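Local coordinates for monoacylglycerol lipase (PDB 6QE2), which hydrolyses monoacylglycerols to glycerol and a free fatty acid, probably as a serine hydrolase of the alpha/beta-hydrolase fold, at residues P207-G210 with S211-L214; L114-S117 with P118-S122; E216-V220 with K221-I225. All blocks are in the same frame, centred on the assembly; numbering follows the deposited sequence.

Contact 1: residues P207-G210 with S211-L214; sequences PPEG and SRRL
The carboxylate of Glu209 lies between the guanidinium groups of Arg212 and Arg213, three and four residues further along the helix, and forms a salt bridge with each. Glu209 OE1 takes Arg212 NH1 at 2.9 Å; it sits at the edge of that guanidinium, yet the two flat groups are turned 46° apart. Toward Arg213 the planes are only 23° apart, and both donors converge on one oxygen: Arg213 NE reaches Glu209 OE2 at 2.9 Å and Arg213 NH1 reaches it at 3.1 Å, from the same face of the carboxylate. The carboxylate gets there because Glu209 CG is anti to its own N (chi1 -169°) and the chain then bends at chi2. Each arginine has a second salt bridge, Arg212 NE with Glu227 OE2 and Arg213 NH2 with Glu216 OE1.

Van der Waals contact comes from Pro208, whose CB lies over one face of the Arg212 guanidinium, 3.7 Å from Arg212 NH2 and offset toward the rim.

Backbone bonds follow the helical i to i+4 spacing: Arg212 N to Pro208 O is 3.1 Å, Arg213 N to Glu209 O 2.8 Å, and Leu214 N to Gly210 O 3.1 Å.

Residues 207-214 pack against the sheet through Pro208 and Ser211 on Val199 of strand 195-200, and through Ser211 and Arg212 on Ile225 of strand 223-228.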
ATOM      1  N   PRO A 207      -4.762 -10.249   6.969  1.00 24.82           N
ATOM      2  CA  PRO A 207      -5.597 -10.308   8.174  1.00 27.41           C
ATOM      3  C   PRO A 207      -5.494  -9.041   8.994  1.00 22.22           C
ATOM      4  O   PRO A 207      -4.410  -8.618   9.318  1.00 28.61           O
ATOM      5  CB  PRO A 207      -5.016 -11.490   8.935  1.00 27.55           C
ATOM      6  CG  PRO A 207      -4.533 -12.386   7.856  1.00 32.62           C
ATOM      7  CD  PRO A 207      -3.977 -11.479   6.797  1.00 27.78           C
ATOM      8  N   PRO A 208      -6.629  -8.473   9.375  1.00 28.35           N
ATOM      9  CA  PRO A 208      -6.646  -7.217  10.130  1.00 27.66           C
ATOM     10  C   PRO A 208      -5.914  -7.201  11.470  1.00 29.30           C
ATOM     11  O   PRO A 208      -5.513  -6.136  11.881  1.00 25.04           O
ATOM     12  CB  PRO A 208      -8.139  -6.922  10.315  1.00 26.29           C
ATOM     13  CG  PRO A 208      -8.845  -8.176   9.983  1.00 30.35           C
ATOM     14  CD  PRO A 208      -7.981  -8.916   9.014  1.00 26.65           C
ATOM     15  N   GLU A 209      -5.701  -8.346  12.092  1.00 24.34           N
ATOM     16  CA  GLU A 209      -5.013  -8.372  13.366  1.00 20.55           C
ATOM     17  C   GLU A 209      -3.603  -7.814  13.207  1.00 22.21           C
ATOM     18  O   GLU A 209      -3.023  -7.327  14.158  1.00 22.85           O
ATOM     19  CB  GLU A 209      -4.996  -9.767  13.976  1.00 23.25           C
ATOM     20  CG  GLU A 209      -4.533  -9.796  15.416  1.00 28.97           C
ATOM     21  CD  GLU A 209      -5.495  -9.126  16.380  1.00 29.90           C
ATOM     22  OE1 GLU A 209      -6.674  -9.005  16.057  1.00 31.65           O
ATOM     23  OE2 GLU A 209      -5.064  -8.749  17.473  1.00 35.13           O
ATOM     24  N   GLY A 210      -3.047  -7.892  12.003  1.00 26.40           N
ATOM     25  CA  GLY A 210      -1.730  -7.337  11.790  1.00 23.64           C
ATOM     26  C   GLY A 210      -1.750  -5.841  12.067  1.00 24.70           C
ATOM     27  O   GLY A 210      -0.861  -5.334  12.706  1.00 25.12           O
ATOM     28  N   SER A 211      -2.762  -5.142  11.574  1.00 24.45           N
ATOM     29  CA  SER A 211      -2.921  -3.713  11.840  1.00 24.44           C
ATOM     30  C   SER A 211      -3.231  -3.433  13.312  1.00 26.68           C
ATOM     31  O   SER A 211      -2.760  -2.470  13.887  1.00 26.47           O
ATOM     32  CB  SER A 211      -3.974  -3.087  10.932  1.00 24.66           C
ATOM     33  OG  SER A 211      -3.448  -2.843   9.658  1.00 25.14           O
ATOM     34  N   ARG A 212      -4.048  -4.286  13.912  1.00 24.08           N
ATOM     35  CA  ARG A 212      -4.383  -4.119  15.312  1.00 20.73           C
ATOM     36  C   ARG A 212      -3.130  -4.241  16.167  1.00 20.37           C
ATOM     37  O   ARG A 212      -2.976  -3.503  17.109  1.00 25.57           O
ATOM     38  CB  ARG A 212      -5.457  -5.111  15.760  1.00 21.99           C
ATOM     39  CG  ARG A 212      -6.743  -5.045  14.963  1.00 21.29           C
ATOM     40  CD  ARG A 212      -7.855  -5.880  15.583  1.00 28.92           C
ATOM     41  NE  ARG A 212      -9.027  -5.949  14.720  1.00 25.69           N
ATOM     42  CZ  ARG A 212      -9.380  -7.021  14.030  1.00 30.31           C
ATOM     43  NH1 ARG A 212      -8.668  -8.125  14.116  1.00 33.01           N
ATOM     44  NH2 ARG A 212     -10.450  -6.996  13.262  1.00 32.41           N
ATOM     45  N   ARG A 213      -2.251  -5.189  15.858  1.00 24.72           N
ATOM     46  CA  ARG A 213      -1.011  -5.306  16.612  1.00 29.19           C
ATOM     47  C   ARG A 213      -0.126  -4.090  16.412  1.00 29.45           C
ATOM     48  O   ARG A 213       0.454  -3.581  17.338  1.00 25.98           O
ATOM     49  CB  ARG A 213      -0.221  -6.548  16.234  1.00 25.00           C
ATOM     50  CG  ARG A 213      -0.900  -7.863  16.519  1.00 27.76           C
ATOM     51  CD  ARG A 213      -1.153  -8.090  17.996  1.00 34.60           C
ATOM     52  NE  ARG A 213      -2.520  -7.743  18.330  1.00 39.53           N
ATOM     53  CZ  ARG A 213      -2.856  -6.830  19.225  1.00 43.23           C
ATOM     54  NH1 ARG A 213      -4.134  -6.564  19.446  1.00 38.23           N
ATOM     55  NH2 ARG A 213      -1.915  -6.201  19.906  1.00 39.42           N
ATOM     56  N   LEU A 214      -0.053  -3.610  15.180  1.00 26.90           N
ATOM     57  CA  LEU A 214       0.768  -2.454  14.871  1.00 26.10           C
ATOM     58  C   LEU A 214       0.283  -1.221  15.619  1.00 21.38           C
ATOM     59  O   LEU A 214       1.074  -0.462  16.134  1.00 29.24           O
ATOM     60  CB  LEU A 214       0.796  -2.161  13.376  1.00 23.32           C
ATOM     61  CG  LEU A 214       1.688  -0.973  13.024  1.00 27.59           C
ATOM     62  CD1 LEU A 214       3.140  -1.309  13.269  1.00 28.78           C
ATOM     63  CD2 LEU A 214       1.485  -0.533  11.595  1.00 23.48           C
TER

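Contact 2: residues L114-S117 with P118-S122; sequences LAKS and PKTPS
Lys116 curls back over the turn that follows it, so that its ammonium meets the carbonyl oxygen of Thr120 in a hydrogen bond that arrives nearly in line with the carbonyl; Lys116 NZ to Thr120 O measures an unusually short 2.5 Å, and the exact length is doubtful. The chain leaves the backbone with CG anti to N (chi1 -177°), runs straight through chi2 and then bends at chi3 and chi4, which brings NZ round. On the way Lys116 CG packs at 3.9 Å from Thr120 CB. The same NZ also donates to Ser117 O at 3.0 Å, from above the carbonyl plane, while Thr120 N approaches that oxygen from the opposite face, also at 3.0 Å.

The Thr120 N bond closes a type I beta turn, Ser117 to Thr120, in the loop between strand 106-110 and helix 122-134. Within it Ser117 OG accepts from Lys119 N at 3.1 Å, with an N-H...O angle of 151°, and has a further hydrogen bond with the backbone of Ile204, tying the turn to another loop.

An alanine in place of Lys116 would lose the ammonium and would probably leave Thr120 O without its lysine donor and Ser117 O with the turn bond but no second grip.

Water mediates the looser contacts. One molecule accepts from Lys116 NZ and gives a weak bond to Pro118 O; another accepts from Ser117 N and is hydrogen-bonded to Thr120 OG1 at 2.8 Å. The Lys119 chain runs off from the 114-117 segment, and Pro118 and Lys119 are both exposed to solvent.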
ATOM      1  N   LEU A 114       0.604  -6.733   7.053  1.00 23.70           N
ATOM      2  CA  LEU A 114       1.253  -6.814   8.356  1.00 21.78           C
ATOM      3  C   LEU A 114       1.108  -8.182   9.012  1.00 25.04           C
ATOM      4  O   LEU A 114       1.641  -8.392  10.110  1.00 26.53           O
ATOM      5  CB  LEU A 114       0.690  -5.734   9.291  1.00 27.21           C
ATOM      6  CG  LEU A 114       0.981  -4.294   8.858  1.00 23.51           C
ATOM      7  CD1 LEU A 114       0.168  -3.317   9.677  1.00 21.83           C
ATOM      8  CD2 LEU A 114       2.468  -3.993   8.990  1.00 23.55           C
ATOM      9  N   ALA A 115       0.378  -9.096   8.389  1.00 27.29           N
ATOM     10  CA  ALA A 115       0.207 -10.454   8.879  1.00 27.76           C
ATOM     11  C   ALA A 115       0.065 -11.365   7.672  1.00 31.74           C
ATOM     12  O   ALA A 115      -0.518 -10.973   6.656  1.00 28.68           O
ATOM     13  CB  ALA A 115      -1.014 -10.572   9.795  1.00 26.31           C
ATOM     14  N   LYS A 116       0.618 -12.568   7.787  1.00 33.17           N
ATOM     15  CA  LYS A 116       0.530 -13.549   6.714  1.00 36.30           C
ATOM     16  C   LYS A 116      -0.919 -13.968   6.494  1.00 32.15           C
ATOM     17  O   LYS A 116      -1.685 -14.129   7.445  1.00 34.05           O
ATOM     18  CB  LYS A 116       1.385 -14.769   7.071  1.00 36.87           C
ATOM     19  CG  LYS A 116       1.442 -15.857   6.018  1.00 46.62           C
ATOM     20  CD  LYS A 116       2.288 -17.027   6.500  1.00 31.99           C
ATOM     21  CE  LYS A 116       1.525 -17.900   7.478  1.00 38.64           C
ATOM     22  NZ  LYS A 116       0.240 -18.372   6.894  1.00 36.70           N
ATOM     23  N   SER A 117      -1.292 -14.158   5.233  1.00 23.39           N
ATOM     24  CA  SER A 117      -2.609 -14.701   4.943  1.00 20.85           C
ATOM     25  C   SER A 117      -2.663 -16.166   5.375  1.00 25.12           C
ATOM     26  O   SER A 117      -1.683 -16.891   5.204  1.00 27.96           O
ATOM     27  CB  SER A 117      -2.906 -14.601   3.449  1.00 26.97           C
ATOM     28  OG  SER A 117      -4.096 -15.295   3.122  1.00 29.49           O
ATOM     29  N   PRO A 118      -3.784 -16.625   5.939  1.00 25.32           N
ATOM     30  CA  PRO A 118      -3.921 -18.067   6.225  1.00 28.43           C
ATOM     31  C   PRO A 118      -3.847 -18.928   4.980  1.00 38.98           C
ATOM     32  O   PRO A 118      -3.602 -20.137   5.086  1.00 37.41           O
ATOM     33  CB  PRO A 118      -5.297 -18.165   6.901  1.00 31.95           C
ATOM     34  CG  PRO A 118      -6.024 -16.918   6.464  1.00 31.81           C
ATOM     35  CD  PRO A 118      -4.964 -15.866   6.383  1.00 25.26           C
ATOM     36  N   LYS A 119      -4.087 -18.346   3.804  1.00 33.14           N
ATOM     37  CA  LYS A 119      -3.959 -19.053   2.538  1.00 34.26           C
ATOM     38  C   LYS A 119      -2.504 -19.270   2.145  1.00 36.35           C
ATOM     39  O   LYS A 119      -2.229 -20.087   1.258  1.00 38.84           O
ATOM     40  CB  LYS A 119      -4.692 -18.290   1.434  1.00 33.96           C
ATOM     41  CG  LYS A 119      -6.191 -18.202   1.642  1.00 39.25           C
ATOM     42  CD  LYS A 119      -6.807 -19.587   1.774  1.00 46.83           C
ATOM     43  CE  LYS A 119      -8.308 -19.508   1.993  1.00 58.02           C
ATOM     44  NZ  LYS A 119      -8.945 -20.855   2.006  1.00 56.19           N
ATOM     45  N   THR A 120      -1.571 -18.528   2.746  1.00 31.41           N
ATOM     46  CA  THR A 120      -0.160 -18.673   2.419  1.00 30.02           C
ATOM     47  C   THR A 120       0.465 -19.670   3.385  1.00 32.59           C
ATOM     48  O   THR A 120       0.626 -19.347   4.571  1.00 32.15           O
ATOM     49  CB  THR A 120       0.556 -17.335   2.506  1.00 33.81           C
ATOM     50  OG1 THR A 120      -0.122 -16.367   1.692  1.00 34.72           O
ATOM     51  CG2 THR A 120       1.984 -17.470   2.020  1.00 32.06           C
ATOM     52  N   PRO A 121       0.840 -20.867   2.940  1.00 33.16           N
ATOM     53  CA  PRO A 121       1.454 -21.829   3.860  1.00 30.87           C
ATOM     54  C   PRO A 121       2.797 -21.329   4.377  1.00 32.37           C
ATOM     55  O   PRO A 121       3.512 -20.585   3.703  1.00 29.91           O
ATOM     56  CB  PRO A 121       1.607 -23.095   3.009  1.00 32.95           C
ATOM     57  CG  PRO A 121       1.573 -22.625   1.600  1.00 45.86           C
ATOM     58  CD  PRO A 121       0.699 -21.405   1.575  1.00 36.71           C
ATOM     59  N   SER A 122       3.140 -21.769   5.591  1.00 33.74           N
ATOM     60  CA  SER A 122       4.368 -21.306   6.231  1.00 34.63           C
ATOM     61  C   SER A 122       5.607 -21.666   5.421  1.00 36.52           C
ATOM     62  O   SER A 122       6.593 -20.919   5.437  1.00 36.94           O
ATOM     63  CB  SER A 122       4.477 -21.886   7.643  1.00 46.12           C
ATOM     64  OG  SER A 122       4.490 -23.301   7.606  1.00 50.52           O
TER
HETATM   65  O   HOH W   1      -0.862 -21.050   6.781  1.00 45.98           O
HETATM   66  O   HOH W   2       0.332 -13.779   2.700  1.00 30.95           O

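Contact 3: residues E216-V220 with K221-I225; sequences EELKV and KDKTI
Lys223 reaches back across the turn to Leu218, the first residue past helix 209-217, and Lys223 NZ donates to Leu218 O at 3.2 Å. The approach is from above the carbonyl plane, 41° out of it. Phe215 supplies its backbone oxygen and a cation-pi contact to the same ammonium, and a water that donates to Val220 O accepts weakly from Lys223 NZ. From the opposite face Lys219 NZ reaches the same Leu218 O at 3.1 Å, so two lysines share one acceptor with Lys219 NZ and Lys223 NZ 5.2 Å apart.

The aliphatic part of Lys223 packs as it passes: Lys223 CD lies 3.9 Å from Leu218 CB and 3.4 Å from Val220 O, and the Leu218 and Lys223 side chains run past each other in opposite directions. Lys223 CG sits between its backbone N and carbonyl carbon (chi1 57°), and full extension beyond it carries NZ to the helix end.

Further out, Leu218 packs on Ile191 and Val195. Asp222 centres an inverse gamma turn and bonds to His256 through its carboxylate.

Together they form the helix-to-strand connection of a beta-alpha-beta crossover, from helix 209-217 into strand 223-228, the outermost strand at its end of the alpha/beta-hydrolase sheet.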
ATOM      1  N   GLU A 216      -1.164  -1.020  18.509  1.00 26.97           N
ATOM      2  CA  GLU A 216      -0.703  -1.132  19.885  1.00 27.30           C
ATOM      3  C   GLU A 216       0.813  -0.973  20.011  1.00 32.04           C
ATOM      4  O   GLU A 216       1.312  -0.543  21.028  1.00 33.87           O
ATOM      5  CB  GLU A 216      -1.247  -2.409  20.522  1.00 26.50           C
ATOM      6  CG  GLU A 216      -2.712  -2.566  20.175  1.00 32.40           C
ATOM      7  CD  GLU A 216      -3.491  -3.481  21.084  1.00 50.62           C
ATOM      8  OE1 GLU A 216      -2.946  -4.500  21.530  1.00 49.72           O
ATOM      9  OE2 GLU A 216      -4.668  -3.179  21.328  1.00 47.23           O
ATOM     10  N   GLU A 217       1.537  -1.333  18.962  1.00 29.97           N
ATOM     11  CA  GLU A 217       2.989  -1.255  18.963  1.00 28.35           C
ATOM     12  C   GLU A 217       3.484   0.163  18.728  1.00 31.67           C
ATOM     13  O   GLU A 217       4.568   0.517  19.140  1.00 32.01           O
ATOM     14  CB  GLU A 217       3.573  -2.188  17.905  1.00 30.78           C
ATOM     15  CG  GLU A 217       3.575  -3.644  18.316  1.00 31.29           C
ATOM     16  CD  GLU A 217       3.603  -4.590  17.138  1.00 41.92           C
ATOM     17  OE1 GLU A 217       3.759  -5.799  17.346  1.00 35.93           O
ATOM     18  OE2 GLU A 217       3.462  -4.123  16.005  1.00 34.29           O
ATOM     19  N   LEU A 218       2.685   0.974  18.056  1.00 28.26           N
ATOM     20  CA  LEU A 218       3.081   2.340  17.786  1.00 32.55           C
ATOM     21  C   LEU A 218       3.182   3.147  19.067  1.00 36.43           C
ATOM     22  O   LEU A 218       2.428   2.926  19.998  1.00 34.39           O
ATOM     23  CB  LEU A 218       2.074   3.013  16.869  1.00 25.87           C
ATOM     24  CG  LEU A 218       1.933   2.532  15.434  1.00 28.60           C
ATOM     25  CD1 LEU A 218       0.664   3.112  14.852  1.00 24.10           C
ATOM     26  CD2 LEU A 218       3.137   2.935  14.605  1.00 24.12           C
ATOM     27  N   LYS A 219       4.115   4.090  19.095  1.00 35.02           N
ATOM     28  CA  LYS A 219       4.300   4.957  20.247  1.00 36.03           C
ATOM     29  C   LYS A 219       3.819   6.368  19.962  1.00 42.61           C
ATOM     30  O   LYS A 219       3.608   7.144  20.878  1.00 39.05           O
ATOM     31  CB  LYS A 219       5.751   4.972  20.698  1.00 40.76           C
ATOM     32  CG  LYS A 219       6.150   3.726  21.463  1.00 50.58           C
ATOM     33  CD  LYS A 219       5.225   3.465  22.638  1.00 50.12           C
ATOM     34  CE  LYS A 219       5.060   1.978  22.896  1.00 51.94           C
ATOM     35  NZ  LYS A 219       3.762   1.482  22.359  1.00 49.81           N
ATOM     36  N   VAL A 220       3.669   6.704  18.686  1.00 33.28           N
ATOM     37  CA  VAL A 220       3.155   8.014  18.316  1.00 33.51           C
ATOM     38  C   VAL A 220       1.747   8.160  18.875  1.00 36.04           C
ATOM     39  O   VAL A 220       0.950   7.211  18.870  1.00 34.66           O
ATOM     40  CB  VAL A 220       3.191   8.189  16.786  1.00 33.27           C
ATOM     41  CG1 VAL A 220       2.288   7.168  16.093  1.00 30.09           C
ATOM     42  CG2 VAL A 220       2.810   9.608  16.389  1.00 32.60           C
ATOM     43  N   LYS A 221       1.442   9.347  19.399  1.00 35.99           N
ATOM     44  CA  LYS A 221       0.161   9.536  20.070  1.00 35.49           C
ATOM     45  C   LYS A 221      -0.979   9.704  19.075  1.00 30.55           C
ATOM     46  O   LYS A 221      -2.072   9.169  19.291  1.00 32.52           O
ATOM     47  CB  LYS A 221       0.248  10.720  21.031  1.00 41.92           C
ATOM     48  CG  LYS A 221       1.252  10.476  22.144  1.00 57.30           C
ATOM     49  CD  LYS A 221       1.433  11.677  23.046  1.00 69.73           C
ATOM     50  CE  LYS A 221       2.351  11.325  24.204  1.00 71.48           C
ATOM     51  NZ  LYS A 221       3.515  10.513  23.748  1.00 71.55           N
ATOM     52  N   ASP A 222      -0.747  10.438  17.984  1.00 29.57           N
ATOM     53  CA  ASP A 222      -1.779  10.675  16.974  1.00 29.72           C
ATOM     54  C   ASP A 222      -1.832   9.460  16.051  1.00 32.80           C
ATOM     55  O   ASP A 222      -1.310   9.453  14.934  1.00 30.74           O
ATOM     56  CB  ASP A 222      -1.498  11.964  16.207  1.00 34.07           C
ATOM     57  CG  ASP A 222      -2.663  12.394  15.326  1.00 38.53           C
ATOM     58  OD1 ASP A 222      -3.641  11.629  15.187  1.00 36.39           O
ATOM     59  OD2 ASP A 222      -2.599  13.513  14.773  1.00 38.84           O
ATOM     60  N   LYS A 223      -2.450   8.393  16.555  1.00 29.27           N
ATOM     61  CA  LYS A 223      -2.663   7.172  15.792  1.00 26.96           C
ATOM     62  C   LYS A 223      -4.139   6.801  15.820  1.00 31.45           C
ATOM     63  O   LYS A 223      -4.824   6.999  16.832  1.00 29.72           O
ATOM     64  CB  LYS A 223      -1.813   6.021  16.340  1.00 28.14           C
ATOM     65  CG  LYS A 223      -2.064   5.728  17.810  1.00 31.94           C
ATOM     66  CD  LYS A 223      -1.181   4.600  18.312  1.00 31.75           C
ATOM     67  CE  LYS A 223      -1.613   4.159  19.697  1.00 33.46           C
ATOM     68  NZ  LYS A 223      -0.741   3.080  20.239  1.00 32.91           N
ATOM     69  N   THR A 224      -4.626   6.265  14.703  1.00 24.60           N
ATOM     70  CA  THR A 224      -6.031   5.922  14.530  1.00 27.39           C
ATOM     71  C   THR A 224      -6.134   4.630  13.734  1.00 29.86           C
ATOM     72  O   THR A 224      -5.392   4.431  12.771  1.00 25.30           O
ATOM     73  CB  THR A 224      -6.788   7.051  13.808  1.00 30.92           C
ATOM     74  OG1 THR A 224      -6.674   8.262  14.562  1.00 27.74           O
ATOM     75  CG2 THR A 224      -8.260   6.707  13.629  1.00 31.45           C
ATOM     76  N   ILE A 225      -7.028   3.735  14.155  1.00 26.68           N
ATOM     77  CA  ILE A 225      -7.351   2.549  13.374  1.00 22.38           C
ATOM     78  C   ILE A 225      -8.858   2.506  13.161  1.00 28.92           C
ATOM     79  O   ILE A 225      -9.632   2.696  14.106  1.00 28.91           O
ATOM     80  CB  ILE A 225      -6.830   1.259  14.037  1.00 22.21           C
ATOM     81  CG1 ILE A 225      -7.200   0.043  13.188  1.00 26.47           C
ATOM     82  CG2 ILE A 225      -7.357   1.121  15.473  1.00 27.07           C
ATOM     83  CD1 ILE A 225      -6.438  -1.216  13.569  1.00 26.06           C
TER
HETATM   84  O   HOH W   3       0.645   5.729  21.412  1.00 43.98           O

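In the fold
Contacts 1 and 3 share helix 209-217, the first at its beginning and the second at its exit, with centres about 12 Å apart; Ile225 CD1 joins them at 3.9 Å from Ser211 O. Contact 2 lies about 13 Å from contact 1, centre to centre, and meets it where Leu114 CD1 packs 3.6 Å from Leu214 CD2. Contacts 2 and 3 stay separate, their nearest atoms about 7 Å apart. Contacts 1 and 2 lie beside the probable Ser87-His233-Asp203 triad: the Pro208 side chain touches its residues, and Ser117 lies close by. A bound lauryl dimethylamine-N-oxide is about 5 Å from the Thr120 side chain and about 7 Å from that of Pro207.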